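Local coordinates for protein alpha-2,3-sialyltransferase (Campylobacter jejuni, PDB 2P2V) that probably transfers sialic acid from a CMP-activated donor to acceptor sugars in alpha-2,3 linkage, this chain being the N-terminal, donor-binding part of a longer membrane protein, at residues F99-I104 and Y139-F144; N145-S150 and S202-K207; I171-G176 and S232-H237. One frame throughout, in Å; residues are numbered along the deposited sequence.

Overall arrangement
Contact 1, a buried apolar patch around one glutamate, packs a loop on the end of helix 131-144 and borders a neighbouring subunit. Contact 2 continues directly from that helix; its two partly buried loops are joined by hydrogen bonds, and they reach the sugar-nucleotide analogue with Thr149, Ser150 and His205. The Glu141-Arg147 salt bridge ties these two together. Contact 3, also partly buried, is again held by side-chain packing, while its backbone N-H groups serve the cytosine. It touches contact 2 through Lys207, whose chain lies against Phe173, and its segments alternate along the sequence with those of contact 2. Contacts 1 and 3 stand apart, their centres about 26 Å from each other.

Contact 1 of 3, residues F99-I104 and Y139-F144; sequences FNLPFI and YNEIYF. With EDO (1,2-ethanediol), chain C.
Glu141 is the hub here, lying along the apolar side chains of Leu101, Phe103 and Ile104. Its CG sits 3.8 Å from Leu101 CD1, and the same methylene is just as close to Phe103 CZ. Beyond it the carboxylate comes to the rim of the phenyl ring: Glu141 OE2 lies in the ring plane, 3.6 Å from Phe103 CE2, with the two flat groups turned 47° against each other. An oxygen at that edge faces the C-H side of the ring, which is probably mildly favourable. Ile104 approaches from the opposite direction, its CD1 3.7 Å from Glu141 CD. With CG trans to the backbone nitrogen (chi1 174°) and a bend at chi2 (79°), the glutamate leans over the loop and its acid group turns toward Arg147, which takes OE1 in a salt bridge; the charge is therefore answered although the residue is buried. One residue on, Ile142 brings CG1 to the ring edge, 3.9 Å from Phe103 CZ, and its CD1 meets Leu101 CD2 at 4.1 Å.

Behind this layer, the loop is braced by its own turn, Ile104 N bonding to Leu101 O at 2.9 Å, and by Glu105, whose carboxylate accepts from the backbone N-H groups of Phe99 and Leu101. Lys138, a turn earlier on the helix, bonds to Asn100 O. A second subunit borders the patch as well: its Thr267 bonds to Ile142 O, and its Gly269 packs on Phe103. In the fold, the contact joins the loop that leads from strand 90-96 into helix 107-116 to the last turns of helix 131-144.

Contact 2 of 3, residues N145-S150 and S202-K207; sequences NKRITS and SNCHSK. With CSF (cytidine-5'-monophosphate-3-fluoro-N-acetyl-neuraminic acid), chain O; EDO (1,2-ethanediol), chain D; EDO (1,2-ethanediol), chain K; EDO (1,2-ethanediol), chain N.
Lys146 and Cys204 bring their CA atoms to 4.6 Å, and beside them Arg147 N donates to Cys204 O at 2.9 Å. A type I turn from Ser202 to His205 presents Cys204 and the imidazole to the other loop. His205 ND1 donates to Arg147 O, 3.0 Å away, along a bent path (135°), with the acceptor tilted 30° from the ring plane. Thr149 CG2 lies 3.5 Å from the same ND1, and Cys204 SG covers one ring face near its rim. SG also lies over a face of the Arg147 guanidinium, whose charge is taken up by Glu141.

Each loop leads into a helix: Thr149 is the N-cap residue before helix 150-161, and Ser206, before helix 207-221, caps Tyr209 N with its hydroxyl. At the first of these helix starts, Ser150 N donates to CSF OBA at 2.9 Å, so the sugar carboxylate meets a helix N-terminus that probably helps to stabilise its charge. Thr149 OG1 accepts from the ribose O2' and also bonds to Asp210. On the imidazole's other nitrogen, His205 NE2 approaches the fluorine F3A of CSF to 3.2 Å and shares a hydrogen bond with an ethanediol.

Contact 3 of 3, residues I171-G176 and S232-H237; sequences IDFYEG and SILANH. With CSF (cytidine-5'-monophosphate-3-fluoro-N-acetyl-neuraminic acid), chain O.
Phe173 and Ile233 meet obliquely, the methyl CG2 of the isoleucine lying at the edge of the phenyl ring, 3.5 Å from Phe173 CD1. Leu234 runs at about a right angle to the same ring and brings its CD1 to 3.7 Å from Phe173 CZ; CG is swung away from the backbone nitrogen (chi1 -172°), which carries the branch toward the ring. That methyl also touches Ile171 CG2 at 4.0 Å, and Ile171 CG2 in turn lies over one face of the phenyl near its rim. Around this apolar cluster, Glu175 crosses Ile233 nearly square, with OE1 3.6 Å from CG1 of the isoleucine. Asp172 OD1 rests against Ser232 CB, while its other oxygen bonds to Ser30.

Phe173 and Tyr174 both have positive phi, and the chain folds back so that Glu175 N bonds to Asp172 O. The tight turn aims successive N-H groups at the cytosine of the bound donor analogue. Asp172 N reaches CSF O2 at 2.8 Å and Phe173 N reaches the same oxygen, whereas Tyr174 N donates to CSF N3 at 3.2 Å. The Tyr174 ring then lies with one face over the base, and its hydroxyl donates to the phosphate oxygen O2A at 2.5 Å.

The two segments follow strands 165-169 and 224-227, parallel neighbours at one side of the sheet, and so join loops at their C-terminal ends, where Rossmann-like folds commonly hold nucleotides. Helix 207-221 flanks the pair, its Lys207 packing on Phe173, Ile233 and His237.

Contact 1 of 3, residues F99-I104 and Y139-F144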
loop_
_atom_site.group_PDB
_atom_site.type_symbol
_atom_site.label_atom_id
_atom_site.label_comp_id
_atom_site.label_asym_id
_atom_site.label_seq_id
_atom_site.Cartn_x
_atom_site.Cartn_y
_atom_site.Cartn_z
ATOM N N PHE A 99 -17.575 -1.227 8.634
ATOM C CA PHE A 99 -16.896 -2.041 9.632
ATOM C C PHE A 99 -15.534 -2.528 9.156
ATOM O O PHE A 99 -14.819 -3.099 9.952
ATOM C CB PHE A 99 -17.770 -3.269 10.014
ATOM C CG PHE A 99 -19.085 -2.890 10.647
ATOM C CD1 PHE A 99 -20.255 -2.887 9.887
ATOM C CD2 PHE A 99 -19.132 -2.419 11.977
ATOM C CE1 PHE A 99 -21.477 -2.484 10.422
ATOM C CE2 PHE A 99 -20.361 -2.037 12.549
ATOM C CZ PHE A 99 -21.548 -2.066 11.745
ATOM N N ASN A 100 -15.215 -2.420 7.837
ATOM C CA ASN A 100 -14.025 -2.980 7.228
ATOM C C ASN A 100 -13.984 -4.521 7.435
ATOM O O ASN A 100 -13.061 -5.102 8.041
ATOM C CB ASN A 100 -12.728 -2.335 7.791
ATOM C CG ASN A 100 -11.491 -2.671 7.004
ATOM O OD1 ASN A 100 -11.562 -3.128 5.867
ATOM N ND2 ASN A 100 -10.277 -2.419 7.627
ATOM N N LEU A 101 -15.044 -5.186 6.937
ATOM C CA LEU A 101 -15.114 -6.618 6.906
ATOM C C LEU A 101 -15.530 -6.964 5.474
ATOM O O LEU A 101 -16.444 -6.350 4.948
ATOM C CB LEU A 101 -16.203 -7.114 7.862
ATOM C CG LEU A 101 -15.824 -6.965 9.350
ATOM C CD1 LEU A 101 -16.955 -7.264 10.249
ATOM C CD2 LEU A 101 -14.722 -7.949 9.564
ATOM N N PRO A 102 -14.795 -7.862 4.842
ATOM C CA PRO A 102 -14.934 -8.050 3.377
ATOM C C PRO A 102 -16.208 -8.766 2.920
ATOM O O PRO A 102 -16.478 -8.815 1.699
ATOM C CB PRO A 102 -13.737 -8.888 3.015
ATOM C CG PRO A 102 -13.427 -9.697 4.315
ATOM C CD PRO A 102 -13.687 -8.666 5.401
ATOM N N PHE A 103 -16.947 -9.323 3.868
ATOM C CA PHE A 103 -18.278 -9.860 3.597
ATOM C C PHE A 103 -19.377 -8.828 3.809
ATOM O O PHE A 103 -20.582 -9.132 3.647
ATOM C CB PHE A 103 -18.515 -11.177 4.380
ATOM C CG PHE A 103 -18.428 -11.011 5.883
ATOM C CD1 PHE A 103 -17.191 -11.126 6.521
ATOM C CD2 PHE A 103 -19.560 -10.684 6.633
ATOM C CE1 PHE A 103 -17.080 -10.957 7.936
ATOM C CE2 PHE A 103 -19.471 -10.466 8.061
ATOM C CZ PHE A 103 -18.211 -10.602 8.709
ATOM N N ILE A 104 -18.997 -7.610 4.212
ATOM C CA ILE A 104 -19.951 -6.532 4.351
ATOM C C ILE A 104 -19.695 -5.445 3.325
ATOM O O ILE A 104 -20.618 -4.948 2.667
ATOM C CB ILE A 104 -19.955 -5.916 5.797
ATOM C CG1 ILE A 104 -20.094 -7.010 6.862
ATOM C CG2 ILE A 104 -21.036 -4.825 5.913
ATOM C CD1 ILE A 104 -20.225 -6.493 8.320
ATOM N N TYR A 139 -16.091 -9.606 16.745
ATOM C CA TYR A 139 -16.216 -10.972 17.235
ATOM C C TYR A 139 -17.699 -11.383 17.120
ATOM O O TYR A 139 -18.027 -12.456 16.608
ATOM C CB TYR A 139 -15.772 -11.073 18.708
ATOM C CG TYR A 139 -15.886 -12.465 19.293
ATOM C CD1 TYR A 139 -15.269 -13.558 18.673
ATOM C CD2 TYR A 139 -16.579 -12.701 20.512
ATOM C CE1 TYR A 139 -15.355 -14.846 19.219
ATOM C CE2 TYR A 139 -16.659 -14.006 21.065
ATOM C CZ TYR A 139 -16.071 -15.068 20.404
ATOM O OH TYR A 139 -16.129 -16.373 20.883
ATOM N N ASN A 140 -18.583 -10.528 17.589
ATOM C CA ASN A 140 -20.039 -10.879 17.498
ATOM C C ASN A 140 -20.606 -10.924 16.090
ATOM O O ASN A 140 -21.396 -11.839 15.773
ATOM C CB ASN A 140 -20.870 -9.934 18.312
ATOM C CG ASN A 140 -20.766 -10.204 19.751
ATOM O OD1 ASN A 140 -21.045 -11.301 20.207
ATOM N ND2 ASN A 140 -20.323 -9.230 20.484
ATOM N N GLU A 141 -20.170 -10.010 15.224
ATOM C CA GLU A 141 -20.519 -10.098 13.799
ATOM C C GLU A 141 -20.041 -11.375 13.172
ATOM O O GLU A 141 -20.849 -12.193 12.561
ATOM C CB GLU A 141 -19.931 -8.881 13.066
ATOM C CG GLU A 141 -20.099 -8.920 11.538
ATOM C CD GLU A 141 -21.487 -8.526 11.086
ATOM O OE1 GLU A 141 -22.004 -7.479 11.498
ATOM O OE2 GLU A 141 -22.072 -9.286 10.280
ATOM N N ILE A 142 -18.731 -11.635 13.222
ATOM C CA ILE A 142 -18.193 -12.810 12.497
ATOM C C ILE A 142 -18.697 -14.148 13.008
ATOM O O ILE A 142 -19.075 -15.055 12.204
ATOM C CB ILE A 142 -16.584 -12.822 12.555
ATOM C CG1 ILE A 142 -16.060 -11.598 11.758
ATOM C CG2 ILE A 142 -16.023 -14.142 11.992
ATOM C CD1 ILE A 142 -14.634 -11.069 12.223
ATOM N N TYR A 143 -18.663 -14.327 14.319
ATOM C CA TYR A 143 -18.921 -15.653 14.868
ATOM C C TYR A 143 -20.397 -15.858 15.230
ATOM O O TYR A 143 -20.842 -17.006 15.431
ATOM C CB TYR A 143 -18.083 -15.876 16.099
ATOM C CG TYR A 143 -16.605 -16.044 15.747
ATOM C CD1 TYR A 143 -16.073 -17.291 15.437
ATOM C CD2 TYR A 143 -15.756 -14.925 15.676
ATOM C CE1 TYR A 143 -14.730 -17.443 15.084
ATOM C CE2 TYR A 143 -14.406 -15.070 15.379
ATOM C CZ TYR A 143 -13.892 -16.285 15.096
ATOM O OH TYR A 143 -12.563 -16.359 14.823
ATOM N N PHE A 144 -21.140 -14.785 15.346
ATOM C CA PHE A 144 -22.518 -14.940 15.877
ATOM C C PHE A 144 -23.556 -14.244 15.025
ATOM O O PHE A 144 -24.748 -14.316 15.372
ATOM C CB PHE A 144 -22.646 -14.483 17.346
ATOM C CG PHE A 144 -21.760 -15.252 18.314
ATOM C CD1 PHE A 144 -22.115 -16.529 18.785
ATOM C CD2 PHE A 144 -20.568 -14.710 18.754
ATOM C CE1 PHE A 144 -21.296 -17.239 19.671
ATOM C CE2 PHE A 144 -19.740 -15.414 19.614
ATOM C CZ PHE A 144 -20.091 -16.682 20.080
HETATM C C1 EDO C . -19.121 -19.419 17.007
HETATM O O1 EDO C . -19.367 -19.142 15.616
HETATM C C2 EDO C . -20.308 -20.013 17.733
HETATM O O2 EDO C . -20.329 -21.351 17.276
#

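Contact 2 of 3, residues N145-S150 and S202-K207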
loop_
_atom_site.group_PDB
_atom_site.type_symbol
_atom_site.label_atom_id
_atom_site.label_comp_id
_atom_site.label_asym_id
_atom_site.label_seq_id
_atom_site.Cartn_x
_atom_site.Cartn_y
_atom_site.Cartn_z
ATOM N N ASN A 145 -23.133 -13.538 13.965
ATOM C CA ASN A 145 -24.070 -12.869 13.053
ATOM C C ASN A 145 -24.937 -11.852 13.759
ATOM O O ASN A 145 -26.122 -11.725 13.490
ATOM C CB ASN A 145 -24.919 -13.942 12.338
ATOM C CG ASN A 145 -25.724 -13.382 11.187
ATOM O OD1 ASN A 145 -25.273 -12.497 10.437
ATOM N ND2 ASN A 145 -26.948 -13.904 11.031
ATOM N N LYS A 146 -24.341 -11.128 14.698
ATOM C CA LYS A 146 -24.980 -10.017 15.378
ATOM C C LYS A 146 -24.354 -8.703 14.938
ATOM O O LYS A 146 -23.130 -8.573 14.969
ATOM C CB LYS A 146 -24.822 -10.172 16.900
ATOM C CG LYS A 146 -25.697 -11.302 17.507
ATOM C CD LYS A 146 -25.929 -11.075 19.011
ATOM C CE LYS A 146 -24.676 -11.269 19.815
ATOM N NZ LYS A 146 -24.884 -10.958 21.300
ATOM N N ARG A 147 -25.169 -7.732 14.550
ATOM C CA ARG A 147 -24.664 -6.439 14.078
ATOM C C ARG A 147 -25.377 -5.298 14.752
ATOM O O ARG A 147 -26.591 -5.339 14.917
ATOM C CB ARG A 147 -24.841 -6.312 12.550
ATOM C CG ARG A 147 -24.349 -4.976 11.969
ATOM C CD ARG A 147 -24.486 -5.026 10.422
ATOM N NE ARG A 147 -23.894 -6.225 9.847
ATOM C CZ ARG A 147 -24.047 -6.562 8.567
ATOM N NH1 ARG A 147 -24.751 -5.767 7.772
ATOM N NH2 ARG A 147 -23.511 -7.667 8.073
ATOM N N ILE A 148 -24.643 -4.231 15.080
ATOM C CA ILE A 148 -25.279 -3.078 15.675
ATOM C C ILE A 148 -26.051 -2.300 14.613
ATOM O O ILE A 148 -25.692 -2.319 13.409
ATOM C CB ILE A 148 -24.258 -2.166 16.367
ATOM C CG1 ILE A 148 -23.261 -1.573 15.344
ATOM C CG2 ILE A 148 -23.549 -2.951 17.576
ATOM C CD1 ILE A 148 -22.265 -0.553 16.017
ATOM N N THR A 149 -27.120 -1.622 15.034
ATOM C CA THR A 149 -27.883 -0.746 14.125
ATOM C C THR A 149 -27.200 0.597 14.013
ATOM O O THR A 149 -26.270 0.880 14.795
ATOM C CB THR A 149 -29.352 -0.535 14.632
ATOM O OG1 THR A 149 -29.315 0.040 15.946
ATOM C CG2 THR A 149 -30.051 -1.866 14.690
ATOM N N SER A 150 -27.646 1.436 13.069
ATOM C CA SER A 150 -26.984 2.737 12.835
ATOM C C SER A 150 -27.061 3.622 14.035
ATOM O O SER A 150 -26.150 4.392 14.254
ATOM C CB SER A 150 -27.576 3.489 11.644
ATOM O OG SER A 150 -27.353 2.681 10.488
ATOM N N SER A 202 -32.922 -6.732 9.301
ATOM C CA SER A 202 -32.415 -8.100 9.181
ATOM C C SER A 202 -32.341 -8.767 10.559
ATOM O O SER A 202 -32.356 -8.074 11.597
ATOM C CB SER A 202 -31.028 -8.134 8.520
ATOM O OG SER A 202 -31.022 -7.510 7.249
ATOM N N ASN A 203 -32.248 -10.103 10.533
ATOM C CA ASN A 203 -32.112 -10.973 11.708
ATOM C C ASN A 203 -30.832 -10.738 12.498
ATOM O O ASN A 203 -30.762 -11.057 13.679
ATOM C CB ASN A 203 -32.205 -12.446 11.299
ATOM C CG ASN A 203 -31.495 -12.741 9.974
ATOM O OD1 ASN A 203 -30.272 -12.986 9.923
ATOM N ND2 ASN A 203 -32.269 -12.716 8.882
ATOM N N CYS A 204 -29.833 -10.144 11.858
ATOM C CA CYS A 204 -28.582 -9.844 12.562
ATOM C C CYS A 204 -28.750 -8.725 13.603
ATOM O O CYS A 204 -27.928 -8.607 14.509
ATOM C CB CYS A 204 -27.483 -9.518 11.546
ATOM S SG CYS A 204 -27.731 -8.009 10.612
ATOM N N HIS A 205 -29.801 -7.901 13.466
ATOM C CA HIS A 205 -30.093 -6.802 14.393
ATOM C C HIS A 205 -31.033 -7.220 15.516
ATOM O O HIS A 205 -31.911 -8.046 15.305
ATOM C CB HIS A 205 -30.688 -5.581 13.672
ATOM C CG HIS A 205 -29.816 -5.033 12.586
ATOM N ND1 HIS A 205 -28.600 -4.444 12.840
ATOM C CD2 HIS A 205 -29.975 -5.000 11.241
ATOM C CE1 HIS A 205 -28.049 -4.062 11.700
ATOM N NE2 HIS A 205 -28.868 -4.381 10.715
ATOM N N SER A 206 -30.875 -6.640 16.703
ATOM C CA SER A 206 -31.789 -6.983 17.802
ATOM C C SER A 206 -31.777 -5.905 18.846
ATOM O O SER A 206 -30.767 -5.282 19.079
ATOM C CB SER A 206 -31.470 -8.349 18.427
ATOM O OG SER A 206 -30.360 -8.295 19.328
ATOM N N LYS A 207 -32.931 -5.684 19.470
ATOM C CA LYS A 207 -33.022 -4.824 20.631
ATOM C C LYS A 207 -32.029 -5.212 21.719
ATOM O O LYS A 207 -31.391 -4.357 22.302
ATOM C CB LYS A 207 -34.464 -4.886 21.187
ATOM C CG LYS A 207 -34.619 -4.097 22.479
ATOM C CD LYS A 207 -36.019 -4.281 23.066
ATOM C CE LYS A 207 -36.235 -3.350 24.236
ATOM N NZ LYS A 207 -37.654 -3.495 24.733
HETATM C C5A CSF O . -32.298 -1.430 7.418
HETATM C C4A CSF O . -32.562 -1.582 8.911
HETATM C C2A CSF O . -31.052 0.430 9.401
HETATM O O6A CSF O . -30.961 0.567 7.966
HETATM C C6A CSF O . -32.035 0.059 7.132
HETATM C C3A CSF O . -31.406 -1.015 9.749
HETATM O O4A CSF O . -32.668 -2.964 9.222
HETATM N N5A CSF O . -33.531 -1.866 6.727
HETATM C C7A CSF O . -31.625 0.302 5.684
HETATM C C8A CSF O . -31.337 1.780 5.443
HETATM C C9A CSF O . -30.820 2.039 4.013
HETATM O O9A CSF O . -30.657 3.453 3.751
HETATM O O8A CSF O . -32.543 2.546 5.757
HETATM O O7A CSF O . -30.496 -0.536 5.378
HETATM C C1A CSF O . -29.685 0.669 10.026
HETATM O OBA CSF O . -29.552 0.332 11.236
HETATM O OAA CSF O . -28.777 1.187 9.320
HETATM O O1A CSF O . -31.927 1.362 10.078
HETATM O O2A CSF O . -34.355 1.430 9.610
HETATM N N1 CSF O . -34.863 2.780 14.395
HETATM C C2 CSF O . -35.445 2.085 15.499
HETATM N N3 CSF O . -36.742 1.660 15.447
HETATM C C4 CSF O . -37.489 1.920 14.350
HETATM C C5 CSF O . -36.939 2.604 13.258
HETATM C C6 CSF O . -35.615 3.032 13.303
HETATM C "C3'" CSF O . -31.781 2.382 13.052
HETATM C "C2'" CSF O . -32.407 2.154 14.414
HETATM C "C1'" CSF O . -33.465 3.256 14.474
HETATM O "O4'" CSF O . -33.192 4.227 13.439
HETATM C "C4'" CSF O . -32.018 3.850 12.720
HETATM P PA CSF O . -33.128 2.303 9.512
HETATM O "O5'" CSF O . -33.285 3.431 10.672
HETATM C "C5'" CSF O . -32.170 4.128 11.226
HETATM O "O3'" CSF O . -30.377 2.151 13.099
HETATM O "O2'" CSF O . -31.413 2.343 15.459
HETATM N N4 CSF O . -38.793 1.512 14.282
HETATM O O2 CSF O . -34.732 1.835 16.510
HETATM O O3A CSF O . -32.773 3.059 8.264
HETATM C C10 CSF O . -33.393 -2.463 5.530
HETATM O O10 CSF O . -32.297 -2.644 4.978
HETATM C C11 CSF O . -34.685 -2.893 4.874
HETATM F F3A CSF O . -30.270 -1.767 9.550
HETATM C C1 EDO D . -24.697 0.616 9.942
HETATM O O1 EDO D . -24.652 -0.340 8.861
HETATM C C2 EDO D . -24.841 -0.154 11.241
HETATM O O2 EDO D . -25.307 -1.483 10.956
HETATM C C1 EDO K . -27.562 -2.460 7.983
HETATM O O1 EDO K . -26.285 -2.916 8.431
HETATM C C2 EDO K . -28.141 -3.472 7.011
HETATM O O2 EDO K . -28.811 -4.455 7.812
HETATM C C1 EDO N . -28.645 -16.274 12.614
HETATM O O1 EDO N . -29.233 -15.053 13.085
HETATM C C2 EDO N . -29.416 -16.856 11.423
HETATM O O2 EDO N . -30.496 -16.007 11.001
HETATM O O HOH W 1 -28.468 -4.933 16.924
#

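Contact 3 of 3, residues I171-G176 and S232-H237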
loop_
_atom_site.group_PDB
_atom_site.type_symbol
_atom_site.label_atom_id
_atom_site.label_comp_id
_atom_site.label_asym_id
_atom_site.label_seq_id
_atom_site.Cartn_x
_atom_site.Cartn_y
_atom_site.Cartn_z
ATOM N N ILE A 171 -35.075 6.064 18.376
ATOM C CA ILE A 171 -34.675 4.666 18.555
ATOM C C ILE A 171 -35.791 3.830 19.252
ATOM O O ILE A 171 -36.090 4.026 20.422
ATOM C CB ILE A 171 -33.263 4.576 19.213
ATOM C CG1 ILE A 171 -32.213 5.041 18.180
ATOM C CG2 ILE A 171 -32.962 3.143 19.647
ATOM C CD1 ILE A 171 -30.805 5.299 18.715
ATOM N N ASP A 172 -36.434 2.939 18.503
ATOM C CA ASP A 172 -37.660 2.256 18.960
ATOM C C ASP A 172 -37.641 0.744 18.711
ATOM O O ASP A 172 -38.677 0.055 18.830
ATOM C CB ASP A 172 -38.876 2.886 18.271
ATOM C CG ASP A 172 -39.074 4.332 18.677
ATOM O OD1 ASP A 172 -39.407 4.579 19.864
ATOM O OD2 ASP A 172 -38.880 5.220 17.823
ATOM N N PHE A 173 -36.454 0.256 18.343
ATOM C CA PHE A 173 -36.167 -1.172 18.205
ATOM C C PHE A 173 -37.165 -1.933 17.337
ATOM O O PHE A 173 -37.341 -3.128 17.518
ATOM C CB PHE A 173 -36.070 -1.838 19.581
ATOM C CG PHE A 173 -35.107 -1.180 20.502
ATOM C CD1 PHE A 173 -35.552 -0.576 21.661
ATOM C CD2 PHE A 173 -33.754 -1.173 20.213
ATOM C CE1 PHE A 173 -34.676 0.023 22.527
ATOM C CE2 PHE A 173 -32.850 -0.580 21.067
ATOM C CZ PHE A 173 -33.315 0.023 22.243
ATOM N N TYR A 174 -37.803 -1.238 16.400
ATOM C CA TYR A 174 -38.758 -1.849 15.471
ATOM C C TYR A 174 -39.900 -2.598 16.188
ATOM O O TYR A 174 -40.288 -3.693 15.785
ATOM C CB TYR A 174 -38.022 -2.743 14.453
ATOM C CG TYR A 174 -36.922 -2.012 13.700
ATOM C CD1 TYR A 174 -35.641 -1.885 14.254
ATOM C CD2 TYR A 174 -37.170 -1.432 12.449
ATOM C CE1 TYR A 174 -34.623 -1.200 13.583
ATOM C CE2 TYR A 174 -36.163 -0.758 11.760
ATOM C CZ TYR A 174 -34.898 -0.645 12.330
ATOM O OH TYR A 174 -33.895 0.014 11.674
ATOM N N GLU A 175 -40.431 -1.984 17.245
ATOM C CA GLU A 175 -41.553 -2.531 18.019
ATOM C C GLU A 175 -42.804 -1.657 17.835
ATOM O O GLU A 175 -42.696 -0.494 17.427
ATOM C CB GLU A 175 -41.169 -2.649 19.498
ATOM C CG GLU A 175 -39.933 -3.527 19.726
ATOM C CD GLU A 175 -39.705 -3.924 21.178
ATOM O OE1 GLU A 175 -40.384 -3.384 22.075
ATOM O OE2 GLU A 175 -38.838 -4.792 21.419
ATOM N N GLY A 176 -43.981 -2.219 18.134
ATOM C CA GLY A 176 -45.273 -1.532 17.926
ATOM C C GLY A 176 -45.821 -1.680 16.504
ATOM O O GLY A 176 -45.279 -2.437 15.689
ATOM N N SER A 232 -41.396 6.176 24.619
ATOM C CA SER A 232 -40.654 5.235 23.786
ATOM C C SER A 232 -40.068 4.143 24.637
ATOM O O SER A 232 -39.640 4.391 25.771
ATOM C CB SER A 232 -39.483 5.940 23.130
ATOM O OG SER A 232 -38.566 6.337 24.145
ATOM N N ILE A 233 -39.999 2.951 24.052
ATOM C CA ILE A 233 -39.311 1.792 24.630
ATOM C C ILE A 233 -37.922 2.118 25.201
ATOM O O ILE A 233 -37.521 1.595 26.256
ATOM C CB ILE A 233 -39.145 0.693 23.559
ATOM C CG1 ILE A 233 -40.477 -0.015 23.293
ATOM C CG2 ILE A 233 -38.113 -0.318 23.987
ATOM C CD1 ILE A 233 -41.179 -0.542 24.555
ATOM N N LEU A 234 -37.170 2.952 24.486
ATOM C CA LEU A 234 -35.811 3.240 24.898
ATOM C C LEU A 234 -35.769 3.721 26.342
ATOM O O LEU A 234 -34.786 3.478 27.050
ATOM C CB LEU A 234 -35.170 4.288 23.982
ATOM C CG LEU A 234 -33.685 4.546 24.197
ATOM C CD1 LEU A 234 -32.860 3.411 23.647
ATOM C CD2 LEU A 234 -33.278 5.853 23.557
ATOM N N ALA A 235 -36.824 4.434 26.763
ATOM C CA ALA A 235 -36.791 5.146 28.062
ATOM C C ALA A 235 -36.864 4.160 29.244
ATOM O O ALA A 235 -36.512 4.507 30.388
ATOM C CB ALA A 235 -37.911 6.171 28.131
ATOM N N ASN A 236 -37.289 2.932 28.943
ATOM C CA ASN A 236 -37.269 1.807 29.891
ATOM C C ASN A 236 -35.888 1.231 30.118
ATOM O O ASN A 236 -35.713 0.378 30.993
ATOM C CB ASN A 236 -38.145 0.671 29.390
ATOM C CG ASN A 236 -39.614 1.027 29.358
ATOM O OD1 ASN A 236 -40.057 1.989 29.995
ATOM N ND2 ASN A 236 -40.388 0.246 28.596
ATOM N N HIS A 237 -34.914 1.665 29.309
ATOM C CA HIS A 237 -33.551 1.134 29.397
ATOM C C HIS A 237 -32.503 2.158 29.661
ATOM O O HIS A 237 -31.471 1.838 30.256
ATOM C CB HIS A 237 -33.203 0.392 28.133
ATOM C CG HIS A 237 -34.077 -0.780 27.898
ATOM N ND1 HIS A 237 -33.897 -1.977 28.558
ATOM C CD2 HIS A 237 -35.156 -0.939 27.101
ATOM C CE1 HIS A 237 -34.821 -2.831 28.158
ATOM N NE2 HIS A 237 -35.590 -2.229 27.269
HETATM C C5A CSF O . -32.298 -1.430 7.418
HETATM C C4A CSF O . -32.562 -1.582 8.911
HETATM C C2A CSF O . -31.052 0.430 9.401
HETATM O O6A CSF O . -30.961 0.567 7.966
HETATM C C6A CSF O . -32.035 0.059 7.132
HETATM C C3A CSF O . -31.406 -1.015 9.749
HETATM O O4A CSF O . -32.668 -2.964 9.222
HETATM N N5A CSF O . -33.531 -1.866 6.727
HETATM C C7A CSF O . -31.625 0.302 5.684
HETATM C C8A CSF O . -31.337 1.780 5.443
HETATM C C9A CSF O . -30.820 2.039 4.013
HETATM O O9A CSF O . -30.657 3.453 3.751
HETATM O O8A CSF O . -32.543 2.546 5.757
HETATM O O7A CSF O . -30.496 -0.536 5.378
HETATM C C1A CSF O . -29.685 0.669 10.026
HETATM O OBA CSF O . -29.552 0.332 11.236
HETATM O OAA CSF O . -28.777 1.187 9.320
HETATM O O1A CSF O . -31.927 1.362 10.078
HETATM O O2A CSF O . -34.355 1.430 9.610
HETATM N N1 CSF O . -34.863 2.780 14.395
HETATM C C2 CSF O . -35.445 2.085 15.499
HETATM N N3 CSF O . -36.742 1.660 15.447
HETATM C C4 CSF O . -37.489 1.920 14.350
HETATM C C5 CSF O . -36.939 2.604 13.258
HETATM C C6 CSF O . -35.615 3.032 13.303
HETATM C "C3'" CSF O . -31.781 2.382 13.052
HETATM C "C2'" CSF O . -32.407 2.154 14.414
HETATM C "C1'" CSF O . -33.465 3.256 14.474
HETATM O "O4'" CSF O . -33.192 4.227 13.439
HETATM C "C4'" CSF O . -32.018 3.850 12.720
HETATM P PA CSF O . -33.128 2.303 9.512
HETATM O "O5'" CSF O . -33.285 3.431 10.672
HETATM C "C5'" CSF O . -32.170 4.128 11.226
HETATM O "O3'" CSF O . -30.377 2.151 13.099
HETATM O "O2'" CSF O . -31.413 2.343 15.459
HETATM N N4 CSF O . -38.793 1.512 14.282
HETATM O O2 CSF O . -34.732 1.835 16.510
HETATM O O3A CSF O . -32.773 3.059 8.264
HETATM C C10 CSF O . -33.393 -2.463 5.530
HETATM O O10 CSF O . -32.297 -2.644 4.978
HETATM C C11 CSF O . -34.685 -2.893 4.874
HETATM F F3A CSF O . -30.270 -1.767 9.550
#